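Local coordinates for protein probable dipeptidase (Pseudomonas aeruginosa, PDB 3B40) that probably hydrolyses dipeptides as a metal-dependent peptidase of the M19 (membrane dipeptidase) family, at residues 197-202 against 207-212. The protein carries 11 engineered substitutions. Sequence-based numbering, arbitrary orientation.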
ATOM      1  N   GLN A 197     -22.478   1.331  -4.514  1.00 15.14           N
ATOM      2  CA  GLN A 197     -22.695   0.675  -5.783  1.00 15.99           C
ATOM      3  C   GLN A 197     -21.372   0.124  -6.345  1.00 14.81           C
ATOM      4  O   GLN A 197     -21.369  -0.920  -6.992  1.00 14.72           O
ATOM      5  CB  GLN A 197     -23.350   1.659  -6.768  1.00 15.83           C
ATOM      6  CG  GLN A 197     -24.789   2.014  -6.357  1.00 18.90           C
ATOM      7  CD  GLN A 197     -25.428   3.097  -7.206  1.00 19.81           C
ATOM      8  OE1 GLN A 197     -25.054   3.305  -8.352  1.00 27.70           O
ATOM      9  NE2 GLN A 197     -26.450   3.744  -6.659  1.00 24.29           N
ATOM     10  N   ALA A 198     -20.259   0.822  -6.094  1.00 12.85           N
ATOM     11  CA  ALA A 198     -18.926   0.323  -6.507  1.00 12.63           C
ATOM     12  C   ALA A 198     -18.585  -1.030  -5.849  1.00 12.62           C
ATOM     13  O   ALA A 198     -17.976  -1.884  -6.474  1.00 13.13           O
ATOM     14  CB  ALA A 198     -17.844   1.359  -6.215  1.00 12.40           C
ATOM     15  N   VAL A 199     -18.991  -1.230  -4.606  1.00 11.65           N
ATOM     16  CA  VAL A 199     -18.717  -2.490  -3.927  1.00 12.30           C
ATOM     17  C   VAL A 199     -19.408  -3.696  -4.620  1.00 12.12           C
ATOM     18  O   VAL A 199     -18.794  -4.751  -4.837  1.00 11.18           O
ATOM     19  CB  VAL A 199     -19.166  -2.454  -2.453  1.00 12.04           C
ATOM     20  CG1 VAL A 199     -19.075  -3.865  -1.836  1.00  9.46           C
ATOM     21  CG2 VAL A 199     -18.332  -1.414  -1.638  1.00 12.10           C
ATOM     22  N   GLU A 200     -20.692  -3.530  -4.915  1.00 12.00           N
ATOM     23  CA  GLU A 200     -21.433  -4.511  -5.714  1.00 12.44           C
ATOM     24  C   GLU A 200     -20.766  -4.735  -7.092  1.00 12.81           C
ATOM     25  O   GLU A 200     -20.588  -5.886  -7.536  1.00 13.34           O
ATOM     26  CB  GLU A 200     -22.912  -4.088  -5.861  1.00 11.87           C
ATOM     27  CG  GLU A 200     -23.806  -5.112  -6.648  1.00 13.84           C
ATOM     28  CD  GLU A 200     -23.952  -6.480  -5.985  1.00 14.50           C
ATOM     29  OE1 GLU A 200     -24.270  -7.461  -6.699  1.00 16.91           O
ATOM     30  OE2 GLU A 200     -23.790  -6.598  -4.753  1.00 15.77           O
ATOM     31  N   ARG A 201     -20.397  -3.651  -7.776  1.00 12.50           N
ATOM     32  CA  ARG A 201     -19.776  -3.771  -9.104  1.00 12.36           C
ATOM     33  C   ARG A 201     -18.458  -4.522  -9.059  1.00 13.02           C
ATOM     34  O   ARG A 201     -18.208  -5.359  -9.913  1.00 12.64           O
ATOM     35  CB  ARG A 201     -19.608  -2.404  -9.793  1.00 12.39           C
ATOM     36  CG  ARG A 201     -19.048  -2.447 -11.235  1.00 13.02           C
ATOM     37  CD  ARG A 201     -19.920  -3.233 -12.212  1.00 14.65           C
ATOM     38  NE  ARG A 201     -21.293  -2.758 -12.216  1.00 15.21           N
ATOM     39  CZ  ARG A 201     -21.721  -1.689 -12.876  1.00 16.56           C
ATOM     40  NH1 ARG A 201     -20.869  -0.958 -13.615  1.00 12.98           N
ATOM     41  NH2 ARG A 201     -23.013  -1.346 -12.777  1.00 18.37           N
ATOM     42  N   LEU A 202     -17.644  -4.251  -8.037  1.00 12.99           N
ATOM     43  CA  LEU A 202     -16.349  -4.944  -7.862  1.00 14.41           C
ATOM     44  C   LEU A 202     -16.540  -6.431  -7.560  1.00 14.38           C
ATOM     45  O   LEU A 202     -15.792  -7.302  -8.069  1.00 14.32           O
ATOM     46  CB  LEU A 202     -15.545  -4.268  -6.727  1.00 13.23           C
ATOM     47  CG  LEU A 202     -15.038  -2.876  -7.164  1.00 16.27           C
ATOM     48  CD1 LEU A 202     -14.503  -2.059  -6.012  1.00 16.67           C
ATOM     49  CD2 LEU A 202     -13.998  -2.940  -8.298  1.00 15.26           C
ATOM     50  N   VAL A 207     -13.067  -8.471  -8.735  1.00 12.69           N
ATOM     51  CA  VAL A 207     -11.915  -7.610  -8.433  1.00 13.00           C
ATOM     52  C   VAL A 207     -11.799  -7.526  -6.928  1.00 12.92           C
ATOM     53  O   VAL A 207     -12.817  -7.328  -6.248  1.00 13.20           O
ATOM     54  CB  VAL A 207     -12.087  -6.188  -9.040  1.00 12.54           C
ATOM     55  CG1 VAL A 207     -11.012  -5.201  -8.495  1.00 12.60           C
ATOM     56  CG2 VAL A 207     -12.006  -6.270 -10.518  1.00 10.23           C
ATOM     57  N   ILE A 208     -10.581  -7.726  -6.410  1.00 12.05           N
ATOM     58  CA  ILE A 208     -10.357  -7.710  -4.974  1.00 11.48           C
ATOM     59  C   ILE A 208     -10.576  -6.283  -4.483  1.00 11.89           C
ATOM     60  O   ILE A 208      -9.975  -5.344  -5.025  1.00 12.02           O
ATOM     61  CB  ILE A 208      -8.908  -8.140  -4.584  1.00 10.94           C
ATOM     62  CG1 ILE A 208      -8.571  -9.559  -5.073  1.00 11.61           C
ATOM     63  CG2 ILE A 208      -8.724  -8.077  -3.048  1.00  9.21           C
ATOM     64  CD1 ILE A 208      -7.056  -9.825  -5.194  1.00 10.17           C
ATOM     65  N   ILE A 209     -11.433  -6.119  -3.483  1.00 11.20           N
ATOM     66  CA  ILE A 209     -11.553  -4.817  -2.801  1.00 10.58           C
ATOM     67  C   ILE A 209     -10.462  -4.619  -1.749  1.00 11.11           C
ATOM     68  O   ILE A 209     -10.286  -5.465  -0.855  1.00 11.56           O
ATOM     69  CB  ILE A 209     -12.948  -4.611  -2.151  1.00 10.61           C
ATOM     70  CG1 ILE A 209     -14.062  -4.683  -3.212  1.00 10.09           C
ATOM     71  CG2 ILE A 209     -12.959  -3.237  -1.357  1.00  8.62           C
ATOM     72  CD1 ILE A 209     -15.456  -4.963  -2.646  1.00 10.91           C
ATOM     73  N   ASP A 210      -9.752  -3.495  -1.857  1.00 11.64           N
ATOM     74  CA  ASP A 210      -8.624  -3.140  -0.976  1.00 12.55           C
ATOM     75  C   ASP A 210      -9.040  -1.999  -0.032  1.00 13.35           C
ATOM     76  O   ASP A 210      -9.446  -0.929  -0.494  1.00 13.59           O
ATOM     77  CB  ASP A 210      -7.425  -2.742  -1.843  1.00 13.10           C
ATOM     78  CG  ASP A 210      -6.204  -2.297  -1.035  1.00 15.54           C
ATOM     79  OD1 ASP A 210      -6.167  -2.444   0.212  1.00  9.34           O
ATOM     80  OD2 ASP A 210      -5.267  -1.782  -1.688  1.00 14.84           O
ATOM     81  N   VAL A 211      -8.981  -2.250   1.280  1.00 12.23           N
ATOM     82  CA  VAL A 211      -9.428  -1.280   2.242  1.00 13.20           C
ATOM     83  C   VAL A 211      -8.310  -0.439   2.882  1.00 12.79           C
ATOM     84  O   VAL A 211      -8.610   0.438   3.672  1.00 12.67           O
ATOM     85  CB  VAL A 211     -10.331  -1.917   3.356  1.00 12.45           C
ATOM     86  CG1 VAL A 211     -11.521  -2.648   2.710  1.00 11.68           C
ATOM     87  CG2 VAL A 211      -9.511  -2.851   4.226  1.00 14.09           C
ATOM     88  N   SER A 212      -7.046  -0.682   2.539  1.00 12.18           N
ATOM     89  CA  SER A 212      -5.961   0.157   3.081  1.00 12.36           C
ATOM     90  C   SER A 212      -6.205   1.599   2.619  1.00 12.57           C
ATOM     91  O   SER A 212      -6.556   1.787   1.463  1.00 12.68           O
ATOM     92  CB  SER A 212      -4.584  -0.329   2.608  1.00 12.43           C
ATOM     93  OG  SER A 212      -4.198  -1.500   3.315  1.00 12.89           O
TER
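Leu202, on the inner side of helix 193-205, meets both Val207 and Ile209 of the chain that follows. Its CB rests on Ile209 CG1 at 3.8 Å. Beyond CG the side chain forks: CD1 lies against the same Ile209 CG1, 3.9 Å away, whereas CD2 reaches the CB and CG1 of Val207, each at 3.8 Å. The second torsion, chi2 168°, turns the fork so that CD1 faces Ile209 and CD2 Val207. The backbone of the same residue is also engaged, because Leu202 O accepts a hydrogen bond from Val207 N (3.0 Å). The N-H points almost straight at the oxygen (176°), with the nitrogen tilted 21° from the carbonyl plane, and the bond ties the helix to the residue just before strand 208-210.

This is the turn from an outer helix into the next parallel strand of the TIM-barrel fold expected for the M19 family, strand 208-210 running between 160-162 and 230-235. Ile209 directs its side chain outward to the helix layer; its CD1 continues past Leu202 to Val199 CG1, 3.9 Å off, the two side chains crossing at about a right angle. Phe161 of strand 160-162 borders Leu202 and Val207, while helix 216-225 adds Leu225 against Val199 and Val222 against Ile209. Farther along, Asp210 OD1 accepts a hydrogen bond from Ser212 N (3.0 Å), closing an Asx turn.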